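Local coordinates for protein sortase B (PDB 5YFK) that probably acts as a cysteine transpeptidase that attaches proteins to the bacterial cell wall, at residues T149-L163 and D212-I225. The protein carries 1 engineered substitution. Numbering follows the deposited sequence.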
loop_
_atom_site.group_PDB
_atom_site.type_symbol
_atom_site.label_atom_id
_atom_site.label_comp_id
_atom_site.label_asym_id
_atom_site.label_seq_id
_atom_site.Cartn_x
_atom_site.Cartn_y
_atom_site.Cartn_z
ATOM N N THR A 149 -0.926 -7.100 -10.069
ATOM C CA THR A 149 0.262 -7.502 -9.324
ATOM C C THR A 149 1.397 -6.491 -9.505
ATOM O O THR A 149 1.648 -6.038 -10.606
ATOM C CB THR A 149 0.749 -8.879 -9.794
ATOM O OG1 THR A 149 -0.336 -9.810 -9.718
ATOM C CG2 THR A 149 1.908 -9.366 -8.927
ATOM N N PHE A 150 2.067 -6.166 -8.402
ATOM C CA PHE A 150 3.210 -5.242 -8.385
ATOM C C PHE A 150 4.441 -5.923 -7.771
ATOM O O PHE A 150 4.320 -6.696 -6.813
ATOM C CB PHE A 150 2.842 -4.020 -7.538
ATOM C CG PHE A 150 1.796 -3.146 -8.171
ATOM C CD1 PHE A 150 0.459 -3.495 -8.096
ATOM C CD2 PHE A 150 2.130 -1.891 -8.659
ATOM C CE1 PHE A 150 -0.513 -2.659 -8.646
ATOM C CE2 PHE A 150 1.190 -1.125 -9.340
ATOM C CZ PHE A 150 -0.140 -1.523 -9.336
ATOM N N GLU A 151 5.591 -5.821 -8.435
ATOM C CA GLU A 151 6.778 -6.455 -7.907
ATOM C C GLU A 151 7.656 -5.427 -7.200
ATOM O O GLU A 151 7.942 -4.384 -7.743
ATOM C CB GLU A 151 7.594 -7.142 -8.998
ATOM C CG GLU A 151 8.714 -7.967 -8.417
ATOM C CD GLU A 151 9.560 -8.660 -9.468
ATOM O OE1 GLU A 151 9.102 -8.772 -10.621
ATOM O OE2 GLU A 151 10.559 -9.292 -9.059
ATOM N N ILE A 152 7.948 -5.705 -5.939
ATOM C CA ILE A 152 8.721 -4.806 -5.074
ATOM C C ILE A 152 10.130 -4.723 -5.592
ATOM O O ILE A 152 10.766 -5.768 -5.814
ATOM C CB ILE A 152 8.772 -5.342 -3.632
ATOM C CG1 ILE A 152 7.375 -5.248 -3.019
ATOM C CG2 ILE A 152 9.781 -4.542 -2.813
ATOM C CD1 ILE A 152 7.208 -6.031 -1.738
ATOM N N PHE A 153 10.607 -3.502 -5.787
ATOM C CA PHE A 153 11.972 -3.267 -6.297
ATOM C C PHE A 153 12.802 -2.371 -5.356
ATOM O O PHE A 153 14.006 -2.191 -5.549
ATOM C CB PHE A 153 11.938 -2.723 -7.738
ATOM C CG PHE A 153 11.370 -1.344 -7.873
ATOM C CD1 PHE A 153 12.163 -0.232 -7.669
ATOM C CD2 PHE A 153 9.987 -1.163 -8.024
ATOM C CE1 PHE A 153 11.618 1.038 -7.670
ATOM C CE2 PHE A 153 9.456 0.104 -8.149
ATOM C CZ PHE A 153 10.287 1.214 -8.033
ATOM N N SER A 154 12.128 -1.692 -4.440
ATOM C CA SER A 154 12.837 -0.776 -3.520
ATOM C C SER A 154 12.317 -0.923 -2.107
ATOM O O SER A 154 11.115 -0.919 -1.884
ATOM C CB SER A 154 12.691 0.672 -3.961
ATOM O OG SER A 154 13.400 1.533 -3.070
ATOM N N VAL A 155 13.221 -0.918 -1.132
ATOM C CA VAL A 155 12.847 -0.787 0.264
ATOM C C VAL A 155 13.859 0.140 0.948
ATOM O O VAL A 155 15.047 0.103 0.646
ATOM C CB VAL A 155 12.837 -2.144 1.028
ATOM C CG1 VAL A 155 14.205 -2.835 0.952
ATOM C CG2 VAL A 155 12.459 -1.932 2.479
ATOM N N TYR A 156 13.351 1.099 1.701
ATOM C CA TYR A 156 14.208 2.041 2.423
ATOM C C TYR A 156 13.540 2.674 3.631
ATOM O O TYR A 156 12.313 2.635 3.781
ATOM C CB TYR A 156 14.782 3.114 1.468
ATOM C CG TYR A 156 13.766 4.019 0.805
ATOM C CD1 TYR A 156 13.158 3.655 -0.405
ATOM C CD2 TYR A 156 13.392 5.227 1.390
ATOM C CE1 TYR A 156 12.225 4.467 -1.009
ATOM C CE2 TYR A 156 12.529 6.097 0.744
ATOM C CZ TYR A 156 11.897 5.686 -0.412
ATOM O OH TYR A 156 10.978 6.504 -1.020
ATOM N N GLN A 157 14.333 3.348 4.464
ATOM C CA GLN A 157 13.724 4.164 5.494
ATOM C C GLN A 157 14.446 5.484 5.592
ATOM O O GLN A 157 15.629 5.607 5.230
ATOM C CB GLN A 157 13.656 3.448 6.851
ATOM C CG GLN A 157 14.949 2.851 7.351
ATOM C CD GLN A 157 14.798 2.131 8.697
ATOM O OE1 GLN A 157 13.699 1.751 9.112
ATOM N NE2 GLN A 157 15.877 2.081 9.434
ATOM N N GLU A 158 13.716 6.495 6.002
ATOM C CA GLU A 158 14.336 7.795 6.180
ATOM C C GLU A 158 13.460 8.650 7.028
ATOM O O GLU A 158 12.383 8.255 7.422
ATOM C CB GLU A 158 14.588 8.481 4.823
ATOM C CG GLU A 158 13.345 8.665 3.973
ATOM C CD GLU A 158 13.630 9.332 2.620
ATOM O OE1 GLU A 158 12.976 10.340 2.287
ATOM O OE2 GLU A 158 14.591 8.934 1.933
ATOM N N ASN A 159 13.944 9.848 7.293
ATOM C CA ASN A 159 13.244 10.786 8.124
ATOM C C ASN A 159 11.890 11.199 7.506
ATOM O O ASN A 159 11.816 11.488 6.316
ATOM C CB ASN A 159 14.133 12.013 8.274
ATOM C CG ASN A 159 13.418 13.149 8.925
ATOM O OD1 ASN A 159 12.783 13.955 8.243
ATOM N ND2 ASN A 159 13.460 13.194 10.238
ATOM N N ALA A 160 10.875 11.383 8.337
ATOM C CA ALA A 160 9.534 11.632 7.818
ATOM C C ALA A 160 9.427 12.946 7.039
ATOM O O ALA A 160 8.689 13.043 6.062
ATOM C CB ALA A 160 8.516 11.590 8.929
ATOM N N LYS A 161 10.099 13.988 7.511
ATOM C CA LYS A 161 10.045 15.266 6.803
ATOM C C LYS A 161 10.668 15.227 5.405
ATOM O O LYS A 161 10.124 15.800 4.462
ATOM C CB LYS A 161 10.692 16.361 7.652
ATOM C CG LYS A 161 9.917 16.678 8.910
ATOM C CD LYS A 161 8.637 17.407 8.581
ATOM C CE LYS A 161 7.894 17.828 9.821
ATOM N NZ LYS A 161 6.517 18.263 9.464
ATOM N N ASP A 162 11.786 14.538 5.245
ATOM C CA ASP A 162 12.351 14.346 3.929
ATOM C C ASP A 162 11.434 13.562 3.020
ATOM O O ASP A 162 11.228 13.906 1.862
ATOM C CB ASP A 162 13.677 13.612 4.028
ATOM C CG ASP A 162 14.846 14.555 4.007
ATOM O OD1 ASP A 162 14.612 15.783 3.876
ATOM O OD2 ASP A 162 15.986 14.076 4.175
ATOM N N LEU A 163 10.841 12.521 3.574
ATOM C CA LEU A 163 9.971 11.673 2.792
ATOM C C LEU A 163 8.798 12.464 2.245
ATOM O O LEU A 163 8.391 12.301 1.090
ATOM C CB LEU A 163 9.498 10.505 3.647
ATOM C CG LEU A 163 8.739 9.480 2.819
ATOM C CD1 LEU A 163 9.646 8.949 1.720
ATOM C CD2 LEU A 163 8.207 8.369 3.717
ATOM N N ASP A 212 13.374 2.522 14.383
ATOM C CA ASP A 212 14.834 2.505 14.456
ATOM C C ASP A 212 15.417 3.851 14.931
ATOM O O ASP A 212 16.531 3.903 15.441
ATOM C CB ASP A 212 15.434 2.165 13.100
ATOM C CG ASP A 212 15.475 0.697 12.839
ATOM O OD1 ASP A 212 15.115 -0.064 13.746
ATOM O OD2 ASP A 212 15.775 0.309 11.692
ATOM N N PHE A 213 14.768 4.937 14.527
ATOM C CA PHE A 213 15.171 6.284 14.896
ATOM C C PHE A 213 13.908 7.125 14.929
ATOM O O PHE A 213 12.880 6.725 14.373
ATOM C CB PHE A 213 16.208 6.861 13.918
ATOM C CG PHE A 213 15.801 6.810 12.455
ATOM C CD1 PHE A 213 16.259 5.784 11.629
ATOM C CD2 PHE A 213 15.127 7.873 11.870
ATOM C CE1 PHE A 213 15.938 5.772 10.270
ATOM C CE2 PHE A 213 14.844 7.886 10.500
ATOM C CZ PHE A 213 15.182 6.793 9.720
ATOM N N VAL A 214 13.930 8.233 15.662
ATOM C CA VAL A 214 12.716 9.024 15.801
ATOM C C VAL A 214 12.237 9.597 14.456
ATOM O O VAL A 214 13.042 9.909 13.567
ATOM C CB VAL A 214 12.869 10.143 16.865
ATOM C CG1 VAL A 214 13.947 11.126 16.481
ATOM C CG2 VAL A 214 11.546 10.859 17.069
ATOM N N ASN A 215 10.925 9.544 14.252
ATOM C CA ASN A 215 10.303 9.929 12.982
ATOM C C ASN A 215 10.785 9.128 11.762
ATOM O O ASN A 215 10.779 9.636 10.633
ATOM C CB ASN A 215 10.517 11.425 12.730
ATOM C CG ASN A 215 9.876 12.298 13.795
ATOM O OD1 ASN A 215 8.813 11.989 14.292
ATOM N ND2 ASN A 215 10.592 13.312 14.233
ATOM N N ALA A 216 11.140 7.866 11.970
ATOM C CA ALA A 216 11.492 6.992 10.853
ATOM C C ALA A 216 10.233 6.662 10.068
ATOM O O ALA A 216 9.130 6.587 10.633
ATOM C CB ALA A 216 12.155 5.710 11.327
ATOM N N ARG A 217 10.393 6.619 8.758
ATOM C CA ARG A 217 9.404 6.061 7.869
ATOM C C ARG A 217 10.022 4.910 7.115
ATOM O O ARG A 217 11.160 5.005 6.628
ATOM C CB ARG A 217 8.919 7.111 6.877
ATOM C CG ARG A 217 8.197 8.264 7.510
ATOM C CD ARG A 217 6.906 7.806 8.110
ATOM N NE ARG A 217 6.125 8.885 8.680
ATOM C CZ ARG A 217 6.102 9.216 9.973
ATOM N NH1 ARG A 217 6.901 8.621 10.863
ATOM N NH2 ARG A 217 5.315 10.204 10.366
ATOM N N ILE A 218 9.247 3.853 6.939
ATOM C CA ILE A 218 9.706 2.728 6.101
ATOM C C ILE A 218 8.873 2.653 4.814
ATOM O O ILE A 218 7.687 2.834 4.862
ATOM C CB ILE A 218 9.558 1.395 6.859
ATOM C CG1 ILE A 218 10.212 1.501 8.255
ATOM C CG2 ILE A 218 10.156 0.239 6.065
ATOM C CD1 ILE A 218 9.986 0.295 9.148
ATOM N N VAL A 219 9.547 2.477 3.673
ATOM C CA VAL A 219 8.925 2.629 2.355
ATOM C C VAL A 219 9.223 1.388 1.520
ATOM O O VAL A 219 10.360 0.949 1.439
ATOM C CB VAL A 219 9.450 3.869 1.598
ATOM C CG1 VAL A 219 8.648 4.132 0.324
ATOM C CG2 VAL A 219 9.448 5.100 2.493
ATOM N N VAL A 220 8.186 0.858 0.873
ATOM C CA VAL A 220 8.332 -0.151 -0.139
ATOM C C VAL A 220 7.707 0.326 -1.461
ATOM O O VAL A 220 6.650 0.942 -1.468
ATOM C CB VAL A 220 7.691 -1.489 0.280
ATOM C CG1 VAL A 220 7.710 -2.464 -0.891
ATOM C CG2 VAL A 220 8.464 -2.094 1.458
ATOM N N VAL A 221 8.484 0.237 -2.534
ATOM C CA VAL A 221 8.003 0.635 -3.862
ATOM C C VAL A 221 8.055 -0.569 -4.805
ATOM O O VAL A 221 9.019 -1.349 -4.820
ATOM C CB VAL A 221 8.835 1.800 -4.455
ATOM C CG1 VAL A 221 8.082 2.491 -5.569
ATOM C CG2 VAL A 221 9.192 2.828 -3.367
ATOM N N ALA A 222 6.985 -0.724 -5.576
ATOM C CA ALA A 222 6.780 -1.893 -6.429
ATOM C C ALA A 222 6.227 -1.425 -7.778
ATOM O O ALA A 222 5.600 -0.353 -7.866
ATOM C CB ALA A 222 5.790 -2.843 -5.764
ATOM N N LYS A 223 6.599 -2.137 -8.834
ATOM C CA LYS A 223 6.090 -1.864 -10.182
ATOM C C LYS A 223 5.114 -2.891 -10.691
ATOM O O LYS A 223 5.267 -4.100 -10.469
ATOM C CB LYS A 223 7.229 -1.733 -11.198
ATOM C CG LYS A 223 8.053 -2.980 -11.364
ATOM C CD LYS A 223 8.893 -2.881 -12.621
ATOM C CE LYS A 223 8.189 -3.419 -13.853
ATOM N NZ LYS A 223 8.993 -3.180 -15.089
ATOM N N GLU A 224 4.162 -2.420 -11.485
ATOM C CA GLU A 224 3.119 -3.299 -11.986
ATOM C C GLU A 224 3.710 -4.236 -13.011
ATOM O O GLU A 224 4.472 -3.810 -13.876
ATOM C CB GLU A 224 1.965 -2.533 -12.587
ATOM C CG GLU A 224 0.791 -3.450 -12.849
ATOM C CD GLU A 224 -0.465 -2.708 -13.216
ATOM O OE1 GLU A 224 -0.471 -1.450 -13.249
ATOM O OE2 GLU A 224 -1.469 -3.417 -13.426
ATOM N N ILE A 225 3.390 -5.516 -12.860
ATOM C CA ILE A 225 3.820 -6.529 -13.788
ATOM C C ILE A 225 2.648 -7.315 -14.339
ATOM O O ILE A 225 1.557 -7.302 -13.763
ATOM C CB ILE A 225 4.797 -7.503 -13.129
ATOM C CG1 ILE A 225 4.102 -8.286 -12.010
ATOM C CG2 ILE A 225 6.010 -6.748 -12.615
ATOM C CD1 ILE A 225 4.949 -9.416 -11.465
HETATM O O HOH W 1 -0.867 -6.809 -12.968
HETATM O O HOH W 2 12.773 1.567 11.740
#
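R217 begins its contact with the other segment at CB, which meets L163 CD2 at 3.5 Å. Its CG then lies 3.6 Å from A160 CB, and a bend at chi2 (-67°) keeps the rest of the chain close to that methyl. CD stands farther from A160 CB, at 4.2 Å, but NE runs alongside it again at 3.6 Å. At the tip, A160 CB sits over the centre of the guanidinium face, 3.5 Å from R217 CZ, while NH1 donates to A216 O at 3.0 Å. The A160 methyl across the contact and the A216 carbonyl of R217's own strand thus help fix how the guanidinium is turned.

Strands 149-159 and 216-225 run antiparallel, and their pairing shows how a sheet absorbs an extra residue. F153 and S154 both donate to V221 O, making a classic beta bulge, and the F153 ring lays one face over that same oxygen. Further along, Y156 spreads its ring over V219, with V219 CB 3.8 Å from the ring centroid, and the Y156 hydroxyl is hydrogen-bonded to Q184 OE1. Near the loop, Q157 NE2 gives D212 OD2 a 2.9 Å bond on the anti lone pair; K128 bridges to D212 as well.

R217 is the predicted transition-state stabiliser, and its side chain lies close to S209, the engineered replacement at the predicted acyl-thioester position. This is the probable active site of the sortase beta-barrel, with the arginine on the strand after the one carrying the nucleophile position.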